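Local coordinates for protein Two-component system sensor histidine kinase (Bacteroides thetaiotaomicron, PDB 3OTT) that probably senses saccharides through this extracellular beta-propeller and beta-sandwich region and relays the signal by phosphorylating a histidine with ATP in its kinase part, at residues L345-D350 with N395-A400; Y337-A342 with C610-G615. All blocks are in the same frame, centred on the assembly; numbering follows the deposited sequence.

Interaction 1: residues L345-D350 with N395-A400; sequences LIRFTD and NRYDYA
Arg347 and Tyr397 meet between two neighbouring four-stranded blades of a beta-propeller, each from the third strand of its blade, 344-348 and 393-398. The backbones stay well apart, with CA of Arg347 11.2 Å from CA of Tyr399, so long side chains span the gap. Both start with CG anti to the backbone N (chi1 -157° in Arg347, -162° in Tyr397), and the two side chains cross at about a right angle. Arg347 bends at chi3, which brings NH1 to the hydroxyl edge of the tyrosine, close to the ring plane; guanidinium and ring planes stand 73° apart. NH1 lies 3.1 Å from Tyr397 OH, while the clear hydrogen bond of that hydroxyl is to Tyr361 OH, on strand 359-361 at the edge of the Arg347 blade. The aliphatic part of Arg347 rests on Trp338, and Arg347 CD lies 3.9 Å from Tyr397 OH. Shortening Arg347 to an alanine would take away both NH1 and CD, and would probably leave the Tyr397 hydroxyl without its charged neighbour and a gap beside Trp338. Where strand 393-398 ends, residues 398-400 form an Asx turn, in which Ala400 N donates to Asp398 OD1 at 2.9 Å.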
# COMPACT_ATOMS: atom_id res chain seq x y z
N LEU B 345 13.27 -10.47 -4.65
CA LEU B 345 12.96 -11.83 -4.23
C LEU B 345 12.29 -11.83 -2.86
O LEU B 345 12.82 -11.30 -1.89
CB LEU B 345 14.27 -12.66 -4.18
CG LEU B 345 14.28 -14.11 -3.68
CD1 LEU B 345 13.55 -15.09 -4.59
CD2 LEU B 345 15.74 -14.62 -3.42
N ILE B 346 11.15 -12.51 -2.77
CA ILE B 346 10.36 -12.49 -1.58
C ILE B 346 10.38 -13.87 -0.91
O ILE B 346 10.04 -14.87 -1.57
CB ILE B 346 8.93 -12.05 -1.87
CG1 ILE B 346 8.92 -10.73 -2.67
CG2 ILE B 346 8.10 -11.91 -0.57
CD1 ILE B 346 7.55 -10.42 -3.26
N ARG B 347 10.80 -13.88 0.37
CA ARG B 347 10.69 -15.05 1.24
C ARG B 347 9.50 -14.94 2.19
O ARG B 347 9.32 -13.93 2.87
CB ARG B 347 11.90 -15.14 2.17
CG ARG B 347 12.17 -16.51 2.70
CD ARG B 347 13.21 -16.40 3.78
NE ARG B 347 12.57 -16.09 5.05
CZ ARG B 347 13.17 -16.19 6.24
NH1 ARG B 347 14.43 -16.58 6.31
NH2 ARG B 347 12.48 -15.93 7.35
N PHE B 348 8.72 -16.02 2.29
CA PHE B 348 7.53 -15.99 3.12
C PHE B 348 7.11 -17.42 3.44
O PHE B 348 7.57 -18.35 2.78
CB PHE B 348 6.41 -15.15 2.43
CG PHE B 348 5.89 -15.73 1.15
CD1 PHE B 348 6.61 -15.61 -0.05
CD2 PHE B 348 4.65 -16.39 1.13
CE1 PHE B 348 6.10 -16.16 -1.28
CE2 PHE B 348 4.14 -16.94 -0.08
CZ PHE B 348 4.90 -16.85 -1.29
N THR B 349 6.29 -17.63 4.45
CA THR B 349 5.96 -18.99 4.87
C THR B 349 4.51 -19.45 4.61
O THR B 349 4.23 -20.66 4.58
CB THR B 349 6.21 -19.19 6.37
OG1 THR B 349 5.37 -18.28 7.09
CG2 THR B 349 7.70 -18.93 6.71
N ASP B 350 3.57 -18.55 4.43
CA ASP B 350 2.26 -19.07 4.05
C ASP B 350 1.66 -18.33 2.86
O ASP B 350 1.67 -17.10 2.83
CB ASP B 350 1.27 -19.16 5.25
CG ASP B 350 0.56 -17.83 5.53
OD1 ASP B 350 -0.69 -17.79 5.32
OD2 ASP B 350 1.23 -16.84 5.96
N ASN B 395 24.30 -15.78 -5.90
CA ASN B 395 24.34 -15.59 -4.46
C ASN B 395 23.93 -16.86 -3.72
O ASN B 395 23.15 -17.66 -4.24
CB ASN B 395 23.38 -14.50 -4.06
CG ASN B 395 23.75 -13.13 -4.63
OD1 ASN B 395 24.41 -12.37 -3.97
ND2 ASN B 395 23.26 -12.81 -5.82
N ARG B 396 24.44 -17.00 -2.49
CA ARG B 396 24.07 -18.08 -1.61
C ARG B 396 23.37 -17.51 -0.37
O ARG B 396 23.86 -16.54 0.20
CB ARG B 396 25.33 -18.84 -1.19
CG ARG B 396 25.11 -19.92 -0.10
CD ARG B 396 26.36 -20.82 0.18
NE ARG B 396 27.41 -20.11 0.90
CZ ARG B 396 27.33 -19.76 2.20
NH1 ARG B 396 26.28 -20.09 2.92
NH2 ARG B 396 28.31 -19.08 2.76
N TYR B 397 22.28 -18.11 0.07
CA TYR B 397 21.62 -17.61 1.28
C TYR B 397 22.27 -18.12 2.54
O TYR B 397 22.58 -19.29 2.63
CB TYR B 397 20.17 -18.04 1.34
CG TYR B 397 19.29 -17.25 2.30
CD1 TYR B 397 19.17 -15.83 2.18
CD2 TYR B 397 18.51 -17.90 3.27
CE1 TYR B 397 18.33 -15.13 3.00
CE2 TYR B 397 17.67 -17.21 4.09
CZ TYR B 397 17.58 -15.82 3.97
OH TYR B 397 16.72 -15.12 4.82
N ASP B 398 22.43 -17.23 3.51
CA ASP B 398 22.72 -17.60 4.88
C ASP B 398 21.45 -17.51 5.75
O ASP B 398 21.09 -16.44 6.23
CB ASP B 398 23.81 -16.68 5.41
CG ASP B 398 24.40 -17.18 6.72
OD1 ASP B 398 23.63 -17.64 7.62
OD2 ASP B 398 25.65 -17.07 6.83
N TYR B 399 20.75 -18.62 5.93
CA TYR B 399 19.63 -18.71 6.87
C TYR B 399 19.83 -18.11 8.27
O TYR B 399 18.89 -17.64 8.87
CB TYR B 399 19.24 -20.18 7.02
CG TYR B 399 18.57 -20.70 5.78
CD1 TYR B 399 17.20 -20.44 5.54
CD2 TYR B 399 19.29 -21.42 4.83
CE1 TYR B 399 16.56 -20.90 4.38
CE2 TYR B 399 18.66 -21.89 3.64
CZ TYR B 399 17.30 -21.62 3.45
OH TYR B 399 16.68 -22.06 2.32
N ALA B 400 21.03 -18.17 8.82
CA ALA B 400 21.21 -17.68 10.19
C ALA B 400 21.24 -16.17 10.24
O ALA B 400 20.68 -15.59 11.15
CB ALA B 400 22.45 -18.25 10.84

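Interaction 2: residues Y337-A342 with C610-G615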
# COMPACT_ATOMS: atom_id res chain seq x y z
N TYR B 337 8.78 -20.28 1.15
CA TYR B 337 8.52 -20.03 -0.25
C TYR B 337 9.44 -18.93 -0.70
O TYR B 337 9.73 -18.04 0.08
CB TYR B 337 7.07 -19.59 -0.44
CG TYR B 337 6.08 -20.66 -0.08
CD1 TYR B 337 5.65 -20.84 1.23
CD2 TYR B 337 5.57 -21.49 -1.08
CE1 TYR B 337 4.69 -21.85 1.53
CE2 TYR B 337 4.66 -22.46 -0.80
CZ TYR B 337 4.22 -22.65 0.49
OH TYR B 337 3.30 -23.66 0.68
N TRP B 338 9.90 -19.01 -1.95
CA TRP B 338 10.78 -18.03 -2.53
C TRP B 338 10.27 -17.71 -3.93
O TRP B 338 10.43 -18.52 -4.86
CB TRP B 338 12.18 -18.59 -2.67
CG TRP B 338 12.92 -18.86 -1.39
CD1 TRP B 338 13.03 -20.05 -0.72
CD2 TRP B 338 13.72 -17.92 -0.68
NE1 TRP B 338 13.82 -19.90 0.40
CE2 TRP B 338 14.25 -18.59 0.45
CE3 TRP B 338 14.00 -16.56 -0.85
CZ2 TRP B 338 15.12 -17.97 1.34
CZ3 TRP B 338 14.80 -15.95 0.04
CH2 TRP B 338 15.38 -16.65 1.12
N PHE B 339 9.65 -16.53 -4.03
CA PHE B 339 8.99 -16.08 -5.23
C PHE B 339 9.72 -14.80 -5.66
O PHE B 339 9.70 -13.77 -4.95
CB PHE B 339 7.56 -15.75 -4.90
CG PHE B 339 6.64 -16.95 -4.82
CD1 PHE B 339 7.15 -18.23 -4.58
CD2 PHE B 339 5.26 -16.78 -4.97
CE1 PHE B 339 6.31 -19.31 -4.52
CE2 PHE B 339 4.41 -17.86 -4.90
CZ PHE B 339 4.95 -19.16 -4.67
N GLY B 340 10.38 -14.88 -6.82
CA GLY B 340 11.22 -13.76 -7.32
C GLY B 340 10.97 -13.51 -8.80
O GLY B 340 10.39 -14.35 -9.53
N GLY B 341 11.43 -12.36 -9.26
CA GLY B 341 11.32 -12.02 -10.67
C GLY B 341 12.00 -10.72 -10.98
O GLY B 341 13.10 -10.51 -10.57
N ALA B 342 11.31 -9.81 -11.64
CA ALA B 342 11.91 -8.56 -12.13
C ALA B 342 12.30 -7.68 -10.98
O ALA B 342 13.28 -6.98 -11.07
CB ALA B 342 10.90 -7.80 -13.01
N CYS B 610 -0.70 -28.82 -4.96
CA CYS B 610 -1.18 -27.68 -5.70
C CYS B 610 -0.11 -27.04 -6.59
O CYS B 610 1.07 -27.36 -6.49
CB CYS B 610 -1.77 -26.67 -4.74
SG CYS B 610 -0.50 -25.95 -3.79
N VAL B 611 -0.55 -26.16 -7.49
CA VAL B 611 0.31 -25.49 -8.47
C VAL B 611 0.23 -23.96 -8.31
O VAL B 611 -0.85 -23.39 -8.24
CB VAL B 611 -0.06 -25.88 -9.92
CG1 VAL B 611 0.87 -25.16 -10.96
CG2 VAL B 611 0.04 -27.39 -10.10
N TYR B 612 1.40 -23.32 -8.22
CA TYR B 612 1.52 -21.86 -8.16
C TYR B 612 1.82 -21.33 -9.54
O TYR B 612 2.72 -21.85 -10.24
CB TYR B 612 2.64 -21.45 -7.19
CG TYR B 612 2.30 -21.89 -5.77
CD1 TYR B 612 1.53 -21.08 -4.93
CD2 TYR B 612 2.71 -23.11 -5.29
CE1 TYR B 612 1.19 -21.50 -3.65
CE2 TYR B 612 2.38 -23.53 -3.97
CZ TYR B 612 1.61 -22.73 -3.19
OH TYR B 612 1.29 -23.16 -1.92
N LEU B 613 1.08 -20.29 -9.94
CA LEU B 613 1.22 -19.76 -11.28
C LEU B 613 1.61 -18.28 -11.16
O LEU B 613 0.81 -17.44 -10.75
CB LEU B 613 -0.06 -19.97 -12.06
CG LEU B 613 -0.57 -21.41 -12.20
CD1 LEU B 613 -1.59 -21.83 -11.11
CD2 LEU B 613 -1.18 -21.61 -13.59
N GLY B 614 2.86 -17.97 -11.44
CA GLY B 614 3.36 -16.64 -11.06
C GLY B 614 3.21 -15.74 -12.24
O GLY B 614 3.37 -16.17 -13.39
N GLY B 615 2.83 -14.51 -11.97
CA GLY B 615 2.49 -13.59 -13.03
C GLY B 615 2.72 -12.18 -12.57
O GLY B 615 3.67 -11.92 -11.86
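Tyr612 presents its ring to the edges of two aromatic side chains, Tyr337 and Phe339, which project from alternate positions of strand 337-341. Both pairs are offset edge-to-face, and in each the centroids are 5.7 Å apart. The planes of Phe339 and Tyr612 are inclined at 71°, those of Tyr337 and Tyr612 at 66°. The two edges divide the tyrosine between them: Phe339 CZ approaches the end near the backbone, 3.9 Å from Tyr612 CD1, whereas Tyr337 CE2 approaches the phenolic end, 3.9 Å from Tyr612 CZ. Beyond this second approach the hydroxyls come near each other, with Tyr337 OH 3.3 Å from Tyr612 OH. All three side chains have CG anti to the carbonyl carbon, beside the backbone N, and they cross the gap between strands whose nearest CA atoms, of Phe339 and Gly614, are 8.1 Å apart.

A second shell hems in this buried cluster. Phe348 meets Phe339 edge-to-face and lies at a shallow angle to Tyr337, Phe619 adds another edge-to-face partner for Phe339, and Leu329 touches both Phe339 and Tyr612. The contact thereby joins adjacent propeller blades: strand 337-341 runs between strands 326-331 and 344-348 in one, and strand 610-615 between 601-605 and 618-623 in the other.

How the interactions relate
Strand 337-341 of interaction 2 and strand 344-348 of interaction 1 are consecutive neighbours in one antiparallel blade, paired by backbone bonds such as Phe348 O with Tyr337 N. That blade therefore takes part in both interfaces, toward the blade of 393-398 in interaction 1 and toward that of 610-615 in interaction 2. Both contacts are buried; their centres lie about 23 and 15 Å from the centre of the chain. Their chemistry differs: interaction 1 rests on a single close approach of a guanidinium to a phenol hydroxyl, interaction 2 on an aromatic cluster burying more surface. Strand 337-341 turns Tyr337 and Phe339 to the blade of 610-615, while Trp338 between them faces the side of interaction 1.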